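PDB 5TEA: inorganic pyrophosphatase from Neisseria gonorrhoeae, which probably catalyses the magnesium-dependent hydrolysis of inorganic pyrophosphate into two phosphate ions, working as a homohexamer. Local coordinates for residues I26-E31 with I115-A120; I54-F59 with K151-A156; G66-T71 with K172-S177; V81-E86 with V93-R98. All blocks are in the same frame, centred on the assembly; numbering follows the deposited sequence. Where two conformers were deposited one is given.

Contact 1: residues I26-E31 with I115-A120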
# COMPACT_ATOMS: atom_id res chain seq x y z
N ILE B 26 -19.83 -14.05 -18.60
CA ILE B 26 -19.54 -13.12 -19.69
C ILE B 26 -18.08 -12.68 -19.62
O ILE B 26 -17.39 -12.91 -18.63
CB ILE B 26 -20.46 -11.89 -19.64
CG1 ILE B 26 -20.16 -11.08 -18.36
CG2 ILE B 26 -21.93 -12.33 -19.76
CD1 ILE B 26 -20.97 -9.82 -18.23
N ASN B 27 -17.63 -11.99 -20.68
CA ASN B 27 -16.29 -11.44 -20.71
C ASN B 27 -16.34 -9.98 -20.27
O ASN B 27 -17.20 -9.22 -20.72
CB ASN B 27 -15.68 -11.55 -22.12
CG ASN B 27 -15.48 -13.00 -22.55
OD1 ASN B 27 -15.14 -13.85 -21.74
ND2 ASN B 27 -15.72 -13.28 -23.82
N VAL B 28 -15.42 -9.60 -19.38
CA VAL B 28 -15.36 -8.25 -18.82
C VAL B 28 -13.93 -7.75 -18.96
O VAL B 28 -12.98 -8.50 -18.72
CB VAL B 28 -15.82 -8.24 -17.34
CG1 VAL B 28 -15.51 -6.89 -16.69
CG2 VAL B 28 -17.31 -8.52 -17.29
N VAL B 29 -13.78 -6.50 -19.38
CA VAL B 29 -12.49 -5.82 -19.42
C VAL B 29 -12.45 -4.80 -18.29
O VAL B 29 -13.35 -3.95 -18.20
CB VAL B 29 -12.24 -5.17 -20.79
CG1 VAL B 29 -10.99 -4.29 -20.77
CG2 VAL B 29 -12.11 -6.24 -21.88
N ASN B 30 -11.44 -4.88 -17.43
CA ASN B 30 -11.36 -3.98 -16.27
C ASN B 30 -10.72 -2.66 -16.67
O ASN B 30 -9.65 -2.64 -17.31
CB ASN B 30 -10.58 -4.61 -15.12
CG ASN B 30 -10.75 -3.83 -13.81
OD1 ASN B 30 -11.87 -3.67 -13.33
ND2 ASN B 30 -9.65 -3.35 -13.25
N GLU B 31 -11.35 -1.55 -16.28
CA GLU B 31 -10.77 -0.23 -16.52
C GLU B 31 -10.21 0.44 -15.27
O GLU B 31 -9.17 1.09 -15.35
CB GLU B 31 -11.81 0.72 -17.14
CG GLU B 31 -12.34 0.27 -18.50
CD GLU B 31 -13.69 0.89 -18.82
OE1 GLU B 31 -13.77 1.62 -19.82
OE2 GLU B 31 -14.66 0.63 -18.07
N ILE B 115 -23.85 -3.66 -14.90
CA ILE B 115 -23.98 -5.09 -14.57
C ILE B 115 -23.08 -5.38 -13.39
O ILE B 115 -21.92 -4.94 -13.36
CB ILE B 115 -23.59 -5.95 -15.79
CG1 ILE B 115 -24.31 -5.46 -17.05
CG2 ILE B 115 -23.92 -7.43 -15.53
CD1 ILE B 115 -25.85 -5.51 -16.90
N VAL B 116 -23.60 -6.10 -12.39
CA VAL B 116 -22.82 -6.46 -11.21
C VAL B 116 -22.26 -7.86 -11.42
O VAL B 116 -23.01 -8.79 -11.76
CB VAL B 116 -23.66 -6.40 -9.92
CG1 VAL B 116 -22.76 -6.62 -8.70
CG2 VAL B 116 -24.41 -5.07 -9.83
N CYS B 117 -20.95 -8.01 -11.27
CA CYS B 117 -20.27 -9.25 -11.59
C CYS B 117 -19.27 -9.60 -10.50
O CYS B 117 -18.81 -8.73 -9.75
CB CYS B 117 -19.50 -9.16 -12.93
SG CYS B 117 -20.51 -9.00 -14.40
N VAL B 118 -18.90 -10.87 -10.48
CA VAL B 118 -17.72 -11.35 -9.74
C VAL B 118 -16.91 -12.22 -10.70
O VAL B 118 -17.45 -12.72 -11.70
CB VAL B 118 -18.13 -12.16 -8.48
CG1 VAL B 118 -18.83 -11.23 -7.47
CG2 VAL B 118 -19.04 -13.35 -8.87
N PRO B 119 -15.63 -12.43 -10.42
CA PRO B 119 -14.86 -13.38 -11.24
C PRO B 119 -15.55 -14.73 -11.25
O PRO B 119 -16.08 -15.18 -10.22
CB PRO B 119 -13.50 -13.44 -10.55
CG PRO B 119 -13.42 -12.15 -9.76
CD PRO B 119 -14.83 -11.91 -9.29
N ALA B 120 -15.55 -15.39 -12.41
CA ALA B 120 -16.28 -16.65 -12.54
C ALA B 120 -15.61 -17.77 -11.76
O ALA B 120 -16.28 -18.72 -11.35
CB ALA B 120 -16.42 -17.04 -14.01

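Contact 2: residues I54-F59 with K151-A156. Unlike the reference sequence in segment 54-59: I54 (reference Val).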
# COMPACT_ATOMS: atom_id res chain seq x y z
N ILE B 54 -9.14 13.24 -12.98
CA ILE B 54 -9.03 12.88 -11.57
C ILE B 54 -10.36 13.20 -10.89
O ILE B 54 -10.85 14.34 -10.98
CB ILE B 54 -7.88 13.65 -10.89
CG1 ILE B 54 -6.58 13.55 -11.72
CG2 ILE B 54 -7.69 13.13 -9.45
CD1 ILE B 54 -5.93 12.18 -11.75
N GLU B 55 -10.94 12.21 -10.21
CA GLU B 55 -12.18 12.43 -9.48
C GLU B 55 -11.87 12.86 -8.05
O GLU B 55 -10.76 12.67 -7.58
CB GLU B 55 -13.01 11.14 -9.46
CG GLU B 55 -13.37 10.59 -10.84
CD GLU B 55 -14.58 11.27 -11.45
OE1 GLU B 55 -14.84 12.44 -11.12
OE2 GLU B 55 -15.26 10.62 -12.28
N PRO B 56 -12.83 13.45 -7.33
CA PRO B 56 -12.61 13.73 -5.91
C PRO B 56 -12.20 12.46 -5.16
O PRO B 56 -12.78 11.39 -5.34
CB PRO B 56 -13.97 14.25 -5.43
CG PRO B 56 -14.58 14.85 -6.69
CD PRO B 56 -14.16 13.90 -7.78
N ALA B 57 -11.18 12.59 -4.31
CA ALA B 57 -10.65 11.46 -3.57
C ALA B 57 -11.72 10.81 -2.69
O ALA B 57 -11.68 9.60 -2.48
CB ALA B 57 -9.46 11.90 -2.71
N ILE B 58 -12.67 11.59 -2.18
CA ILE B 58 -13.74 11.01 -1.37
C ILE B 58 -14.66 10.12 -2.19
O ILE B 58 -15.47 9.40 -1.61
CB ILE B 58 -14.58 12.10 -0.68
CG1 ILE B 58 -15.14 13.07 -1.72
CG2 ILE B 58 -13.74 12.85 0.36
CD1 ILE B 58 -16.23 13.96 -1.19
N PHE B 59 -14.56 10.16 -3.51
CA PHE B 59 -15.39 9.35 -4.39
C PHE B 59 -14.56 8.31 -5.15
O PHE B 59 -14.78 8.07 -6.34
CB PHE B 59 -16.16 10.23 -5.37
CG PHE B 59 -17.14 11.17 -4.71
CD1 PHE B 59 -17.97 10.72 -3.69
CD2 PHE B 59 -17.22 12.51 -5.09
CE1 PHE B 59 -18.88 11.56 -3.09
CE2 PHE B 59 -18.13 13.36 -4.48
CZ PHE B 59 -18.96 12.89 -3.47
N LYS B 151 -21.14 12.81 -8.39
CA LYS B 151 -21.00 14.08 -9.08
C LYS B 151 -21.49 15.26 -8.24
O LYS B 151 -21.65 16.37 -8.78
CB LYS B 151 -21.76 14.03 -10.42
CG LYS B 151 -21.18 13.03 -11.42
CD LYS B 151 -21.97 13.04 -12.71
CE LYS B 151 -21.27 12.28 -13.82
NZ LYS B 151 -20.17 13.07 -14.44
N ASP B 152 -21.71 15.07 -6.94
CA ASP B 152 -22.35 16.12 -6.15
C ASP B 152 -21.55 17.41 -6.09
O ASP B 152 -22.13 18.46 -5.82
CB ASP B 152 -22.62 15.66 -4.73
CG ASP B 152 -23.93 14.93 -4.61
OD1 ASP B 152 -24.52 14.63 -5.67
OD2 ASP B 152 -24.38 14.67 -3.47
N LEU B 153 -20.23 17.36 -6.30
CA LEU B 153 -19.48 18.60 -6.14
C LEU B 153 -19.76 19.59 -7.27
O LEU B 153 -19.56 20.80 -7.08
CB LEU B 153 -17.98 18.32 -6.03
CG LEU B 153 -17.59 17.52 -4.79
CD1 LEU B 153 -16.09 17.50 -4.61
CD2 LEU B 153 -18.27 18.08 -3.55
N LYS B 154 -20.26 19.12 -8.42
CA LYS B 154 -20.68 19.99 -9.53
C LYS B 154 -21.68 19.18 -10.36
O LYS B 154 -21.36 18.59 -11.40
CB LYS B 154 -19.51 20.47 -10.38
N LYS B 155 -22.93 19.16 -9.91
CA LYS B 155 -23.92 18.18 -10.38
C LYS B 155 -24.79 18.78 -11.47
O LYS B 155 -25.67 19.60 -11.20
CB LYS B 155 -24.77 17.70 -9.21
CG LYS B 155 -25.48 16.36 -9.49
CD LYS B 155 -26.45 16.04 -8.39
CE LYS B 155 -27.42 14.95 -8.82
NZ LYS B 155 -28.43 14.71 -7.76
N ALA B 156 -24.57 18.34 -12.72
CA ALA B 156 -25.26 18.90 -13.88
C ALA B 156 -26.47 18.09 -14.33
O ALA B 156 -27.13 18.47 -15.30
CB ALA B 156 -24.29 19.05 -15.05

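Contact 3: residues G66-T71 with K172-S177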
# COMPACT_ATOMS: atom_id res chain seq x y z
N GLY B 66 -15.53 -1.80 -15.04
CA GLY B 66 -15.14 -2.23 -16.36
C GLY B 66 -16.24 -2.18 -17.40
O GLY B 66 -17.25 -1.51 -17.19
N PHE B 67 -16.09 -2.91 -18.51
CA PHE B 67 -17.14 -2.92 -19.52
C PHE B 67 -17.22 -4.29 -20.17
O PHE B 67 -16.30 -5.11 -20.06
CB PHE B 67 -16.92 -1.85 -20.59
CG PHE B 67 -15.76 -2.11 -21.50
CD1 PHE B 67 -14.46 -1.75 -21.13
CD2 PHE B 67 -15.95 -2.69 -22.75
CE1 PHE B 67 -13.38 -1.97 -21.98
CE2 PHE B 67 -14.86 -2.92 -23.60
CZ PHE B 67 -13.59 -2.56 -23.21
N ILE B 68 -18.32 -4.52 -20.87
CA ILE B 68 -18.53 -5.74 -21.64
C ILE B 68 -18.21 -5.44 -23.10
O ILE B 68 -18.83 -4.54 -23.68
CB ILE B 68 -19.98 -6.26 -21.50
CG1 ILE B 68 -20.36 -6.48 -20.03
CG2 ILE B 68 -20.14 -7.54 -22.29
CD1 ILE B 68 -21.86 -6.81 -19.84
N PRO B 69 -17.29 -6.18 -23.73
CA PRO B 69 -16.98 -5.91 -25.14
C PRO B 69 -18.20 -6.14 -26.03
O PRO B 69 -19.04 -6.99 -25.75
CB PRO B 69 -15.86 -6.91 -25.47
CG PRO B 69 -15.45 -7.53 -24.19
CD PRO B 69 -16.54 -7.32 -23.18
N GLN B 70 -18.27 -5.36 -27.11
CA GLN B 70 -19.28 -5.53 -28.16
C GLN B 70 -20.69 -5.33 -27.63
O GLN B 70 -21.62 -6.05 -28.00
CB GLN B 70 -19.14 -6.88 -28.87
CG GLN B 70 -17.78 -7.07 -29.51
CD GLN B 70 -17.72 -8.31 -30.38
OE1 GLN B 70 -18.60 -9.17 -30.34
NE2 GLN B 70 -16.67 -8.40 -31.19
N THR B 71 -20.86 -4.33 -26.76
CA THR B 71 -22.17 -3.92 -26.27
C THR B 71 -22.26 -2.40 -26.35
O THR B 71 -21.24 -1.70 -26.36
CB THR B 71 -22.40 -4.38 -24.82
OG1 THR B 71 -21.41 -3.81 -23.97
CG2 THR B 71 -22.34 -5.92 -24.69
N LYS B 172 -31.13 -9.55 -19.65
CA LYS B 172 -31.93 -8.86 -20.64
C LYS B 172 -31.27 -7.56 -21.06
O LYS B 172 -31.23 -7.23 -22.25
CB LYS B 172 -33.33 -8.62 -20.09
CG LYS B 172 -34.26 -7.90 -21.06
CD LYS B 172 -35.64 -7.70 -20.45
CE LYS B 172 -35.57 -6.83 -19.20
NZ LYS B 172 -34.95 -5.50 -19.47
N VAL B 173 -30.73 -6.82 -20.09
CA VAL B 173 -30.00 -5.58 -20.38
C VAL B 173 -28.81 -5.87 -21.29
O VAL B 173 -28.59 -5.17 -22.28
CB VAL B 173 -29.56 -4.91 -19.07
CG1 VAL B 173 -28.61 -3.72 -19.35
CG2 VAL B 173 -30.79 -4.46 -18.28
N ILE B 174 -28.03 -6.91 -20.97
CA ILE B 174 -26.88 -7.27 -21.80
C ILE B 174 -27.33 -7.60 -23.22
O ILE B 174 -26.76 -7.10 -24.20
CB ILE B 174 -26.10 -8.44 -21.17
CG1 ILE B 174 -25.47 -8.01 -19.84
CG2 ILE B 174 -25.01 -8.91 -22.12
CD1 ILE B 174 -24.94 -9.20 -18.98
N LYS B 175 -28.37 -8.43 -23.36
CA LYS B 175 -28.82 -8.82 -24.70
C LYS B 175 -29.33 -7.62 -25.50
O LYS B 175 -29.13 -7.55 -26.72
CB LYS B 175 -29.90 -9.90 -24.59
CG LYS B 175 -29.35 -11.24 -24.13
CD LYS B 175 -30.42 -12.30 -24.11
CE LYS B 175 -29.86 -13.62 -24.59
NZ LYS B 175 -30.89 -14.71 -24.62
N GLU B 176 -29.99 -6.67 -24.84
CA GLU B 176 -30.40 -5.45 -25.52
C GLU B 176 -29.19 -4.65 -26.00
O GLU B 176 -29.22 -4.05 -27.09
CB GLU B 176 -31.27 -4.60 -24.60
CG GLU B 176 -32.66 -5.17 -24.35
CD GLU B 176 -33.38 -4.50 -23.20
OE1 GLU B 176 -32.76 -3.66 -22.50
OE2 GLU B 176 -34.57 -4.81 -22.98
N SER B 177 -28.13 -4.62 -25.20
CA SER B 177 -26.93 -3.88 -25.58
C SER B 177 -26.13 -4.59 -26.66
O SER B 177 -25.47 -3.92 -27.47
CB SER B 177 -26.07 -3.64 -24.34
OG SER B 177 -26.87 -3.09 -23.31

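Contact 4: residues V81-E86 with V93-R98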
# COMPACT_ATOMS: atom_id res chain seq x y z
N VAL B 81 -19.62 -2.29 -16.04
CA VAL B 81 -19.57 -3.43 -15.13
C VAL B 81 -19.01 -2.98 -13.79
O VAL B 81 -17.96 -2.32 -13.74
CB VAL B 81 -18.70 -4.58 -15.68
CG1 VAL B 81 -18.61 -5.72 -14.66
CG2 VAL B 81 -19.27 -5.09 -17.00
N LEU B 82 -19.71 -3.33 -12.71
CA LEU B 82 -19.20 -3.27 -11.35
C LEU B 82 -18.71 -4.67 -10.99
O LEU B 82 -19.52 -5.59 -10.83
CB LEU B 82 -20.30 -2.81 -10.39
CG LEU B 82 -21.01 -1.51 -10.81
CD1 LEU B 82 -22.04 -1.08 -9.77
CD2 LEU B 82 -19.99 -0.38 -11.04
N LEU B 83 -17.39 -4.84 -10.90
CA LEU B 83 -16.78 -6.14 -10.64
C LEU B 83 -16.26 -6.15 -9.21
O LEU B 83 -15.36 -5.37 -8.87
CB LEU B 83 -15.64 -6.41 -11.62
CG LEU B 83 -14.89 -7.73 -11.40
CD1 LEU B 83 -15.75 -8.90 -11.87
CD2 LEU B 83 -13.54 -7.70 -12.12
N VAL B 84 -16.84 -7.01 -8.38
CA VAL B 84 -16.56 -7.04 -6.95
C VAL B 84 -15.48 -8.08 -6.67
O VAL B 84 -15.64 -9.26 -7.01
CB VAL B 84 -17.84 -7.33 -6.15
CG1 VAL B 84 -17.53 -7.47 -4.65
CG2 VAL B 84 -18.89 -6.23 -6.42
N THR B 85 -14.38 -7.66 -6.05
CA THR B 85 -13.32 -8.55 -5.62
C THR B 85 -12.86 -8.10 -4.24
O THR B 85 -13.10 -6.97 -3.82
CB THR B 85 -12.09 -8.52 -6.55
OG1 THR B 85 -11.55 -7.20 -6.61
CG2 THR B 85 -12.42 -9.00 -7.97
N GLU B 86 -12.14 -8.99 -3.55
CA GLU B 86 -11.56 -8.61 -2.26
C GLU B 86 -10.38 -7.66 -2.44
O GLU B 86 -10.22 -6.70 -1.67
CB GLU B 86 -11.14 -9.86 -1.48
CG GLU B 86 -12.28 -10.59 -0.75
CD GLU B 86 -13.00 -11.67 -1.58
OE1 GLU B 86 -12.33 -12.47 -2.30
OE2 GLU B 86 -14.25 -11.74 -1.48
N VAL B 93 -6.70 -5.83 -17.73
CA VAL B 93 -6.88 -7.28 -17.80
C VAL B 93 -8.34 -7.58 -18.06
O VAL B 93 -9.24 -6.84 -17.65
CB VAL B 93 -6.39 -7.99 -16.52
CG1 VAL B 93 -4.94 -7.64 -16.21
CG2 VAL B 93 -7.30 -7.68 -15.34
N PHE B 94 -8.60 -8.67 -18.79
CA PHE B 94 -9.96 -9.13 -19.00
C PHE B 94 -10.14 -10.47 -18.30
O PHE B 94 -9.16 -11.14 -17.96
CB PHE B 94 -10.29 -9.24 -20.49
CG PHE B 94 -9.75 -10.48 -21.15
CD1 PHE B 94 -8.46 -10.51 -21.66
CD2 PHE B 94 -10.53 -11.62 -21.27
CE1 PHE B 94 -7.96 -11.65 -22.27
CE2 PHE B 94 -10.03 -12.77 -21.87
CZ PHE B 94 -8.75 -12.78 -22.38
N LEU B 95 -11.40 -10.83 -18.06
CA LEU B 95 -11.70 -12.06 -17.33
C LEU B 95 -13.09 -12.56 -17.70
O LEU B 95 -13.96 -11.80 -18.14
CB LEU B 95 -11.64 -11.83 -15.81
CG LEU B 95 -12.78 -11.01 -15.19
CD1 LEU B 95 -12.89 -11.34 -13.70
CD2 LEU B 95 -12.55 -9.51 -15.37
N GLU B 96 -13.29 -13.85 -17.50
CA GLU B 96 -14.62 -14.42 -17.47
C GLU B 96 -15.23 -14.12 -16.11
O GLU B 96 -14.61 -14.38 -15.07
CB GLU B 96 -14.57 -15.93 -17.74
CG GLU B 96 -14.01 -16.22 -19.12
CD GLU B 96 -14.13 -17.68 -19.52
OE1 GLU B 96 -14.67 -18.47 -18.71
OE2 GLU B 96 -13.69 -18.04 -20.63
N ALA B 97 -16.44 -13.57 -16.12
CA ALA B 97 -17.08 -13.11 -14.89
C ALA B 97 -18.51 -13.62 -14.82
O ALA B 97 -19.20 -13.70 -15.84
CB ALA B 97 -17.06 -11.58 -14.80
N ARG B 98 -18.96 -13.92 -13.61
CA ARG B 98 -20.34 -14.34 -13.41
C ARG B 98 -21.21 -13.11 -13.20
O ARG B 98 -20.86 -12.23 -12.41
CB ARG B 98 -20.47 -15.29 -12.22
CG ARG B 98 -21.91 -15.46 -11.72
CD ARG B 98 -22.00 -16.43 -10.53
NE ARG B 98 -21.85 -17.82 -10.95
CZ ARG B 98 -22.84 -18.58 -11.41
NH1 ARG B 98 -24.08 -18.11 -11.52
NH2 ARG B 98 -22.59 -19.83 -11.77

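Contact 1: residues I26-E31 with I115-A120
I26 and V28 packing on C117 supply the closest approaches of this apolar contact, and the sulfur of C117 is its focus. I26 CD1 lies 3.9 Å from C117 SG, while V28 CG2 stands a little farther off, 4.3 Å from C117 SG. The two methyl groups approach from different directions: the CB-SG...CD1 angle of about 148° places I26 beyond the end of the C117 side chain, whereas the angle of about 98° to V28 CG2 places V28 at its flank. The methyls are themselves neighbours, with I26 CD1 4.0 Å from V28 CG2, and the sulfur rests against both. In I26, CG1 lies between the backbone N and the carbonyl carbon (chi1 65°), and the chain is then extended, which carries CD1 across to the sulfur although the CB bond itself does not point at the opposite strand.

Polar bonding belongs to the strand edges instead. The backbone of I26 pairs with A97 and that of V28 with L95, both on strand 94-107, which therefore lies between the two segments on one side; V29 bonds to F67 on the other. V81 and L83 of strand 80-83 add further apolar contacts to C117, so the sulfur is buried among hydrocarbon groups.

Strands 25-32 and 110-119 are thus not paired but face each other through their side chains, with CA atoms of V28 and C117 8.8 Å apart. This is the interior of a closed five-stranded beta barrel, the OB-like core characteristic of family I soluble pyrophosphatases.

Contact 2: residues I54-F59 with K151-A156
L153 reaches P56 and F59 through an extended side chain: CG stands anti to the carbonyl carbon (chi1 -65°) and CD1 continues anti to CA (chi2 -169°), which carries this methyl across to the proline. A chi1 of -63° swings the F59 ring toward the leucine, which meets it at the edge.

L153 CD1 settles against the proline ring, 3.7 Å from P56 CG and 4.0 Å from P56 CB. The two side chains run past each other in opposite directions, giving an alongside contact. The branch point of the leucine meets the aromatic rim close to the ring plane, with L153 CG 4.2 Å from F59 CE2. One face of that ring is occupied within its own segment by I58 CG1, 3.9 Å above the plane and over its centre. A tight turn presents P56 and F59 together, closed by a bond of 2.8 Å from F59 N to P56 O; the opposite loop has a similar bond, 3.1 Å from K154 N to K151 O.

A neighbouring subunit adds to the packing: its F145 meets F59 edge-to-face, its Q142 OE1 bonds to I58 N, and its K141 NZ bonds to L153 O, while R123 of a further subunit packs on P56. Within the chain, E55 forms a salt bridge to R53, a predicted substrate-binding residue, and F59 lies about 4 Å, side chain to side chain, from Y150, another.

Between the two loops the chemistry is purely apolar, while hydrogen bonds tie them to neighbouring subunits, consistent with an apolar patch shared by a subunit interface and the rim of the probable substrate pocket.

Contact 3: residues G66-T71 with K172-S177
The backbones of T71 and S177 come within 4.8 Å at their CA atoms, where the chain leaving strand 64-67 bends through the left-handed conformation of Q70 (phi 62°, psi 41°) and meets helix 167-183. A CA-H...O contact of 3.5 Å runs from T71 CA to S177 O, and T71 CB lies 3.8 Å from S177 CB. Both hydroxyls are engaged on their own side. T71 OG1 donates to I68 O at 2.7 Å, tying the turn together, and has a weak second bond to L79 N. S177 OG donates to V173 O at 2.9 Å; that carbonyl also accepts the helical bond from S177 N, and the two donors reach it from opposite faces of its plane. With the hydroxyls turned to these carbonyls, the two residues meet through their CB atoms, and S177 also has a backbone hydrogen bond with L72. About one turn earlier in the helix, I68 CD1 touches I174 CG1 at 3.8 Å, the two isoleucines crossing at about a right angle.

The side chain of T71 is about 8 Å from the bound calcium ion. I68 and I174 both also touch I26 of strand 25-32 and I115 of strand 110-119, so the helix packs against the barrel strands through a shared isoleucine cluster, with V173 also on I115.

Contact 4: residues V81-E86 with V93-R98
T85 OG1, two residues beyond the L83 that meets L95 and A97, is gripped by two groups: it is hydrogen-bonded to Q87 O and to N64 ND2. The same N64 nitrogen also bonds to L83 O, so one amide group ties together the end of strand 80-83 and the chain that follows it.

Across the contact itself everything is hydrocarbon. L83 and L95 reach toward each other tip to tip, with L83 CD2 3.8 Å from L95 CD2 and 4.0 Å from L95 CD1. The other branch of L83, CD1, lies 4.2 Å from A97 CB, two residues along the strand, and equally close to L95 CD1. One leucine fork thus spans two inward-facing residues of strand 94-107. With CG opposite the backbone N (chi1 178°), L83 extends from its strand into the interior, and the CA atoms of L83 and A97 are 8.2 Å apart.

Along one edge the strand joins the assembly: F94 and L95 pair in parallel with a strand of a second subunit, so that the sheet continues over the interface, and L95 is packed by L51 of that subunit as well as by P119 of its own chain.

Strands 80-83 and 94-107 are not neighbours in the sheet, since 110-119 lies between them and pairs with both. Their leucines meet across the inside of the curled sheet, an arrangement belonging to the hydrophobic filling of the pyrophosphatase beta barrel.

Contacts 1 and 4 share one core: their centres lie 3 Å apart, and strands 25-32, 80-83, 94-107 and 110-119 all border it. Contact 3, with its centre 11 Å from that of contact 1, joins the same sheet through strand 64-67, the fifth stave of the barrel, and adds helix 167-183. Contact 2 is peripheral, its centre 24 to 26 Å from the other three, at a subunit interface. Along the chain, contact 4 is nested inside the loops closed by each of the others, whereas contacts 1, 2 and 3 cross one another. Distant parts of the sequence thus build a single barrel, with the C-terminal helix packed against it, and loops that meet neighbouring subunits of the hexamer lie away from it.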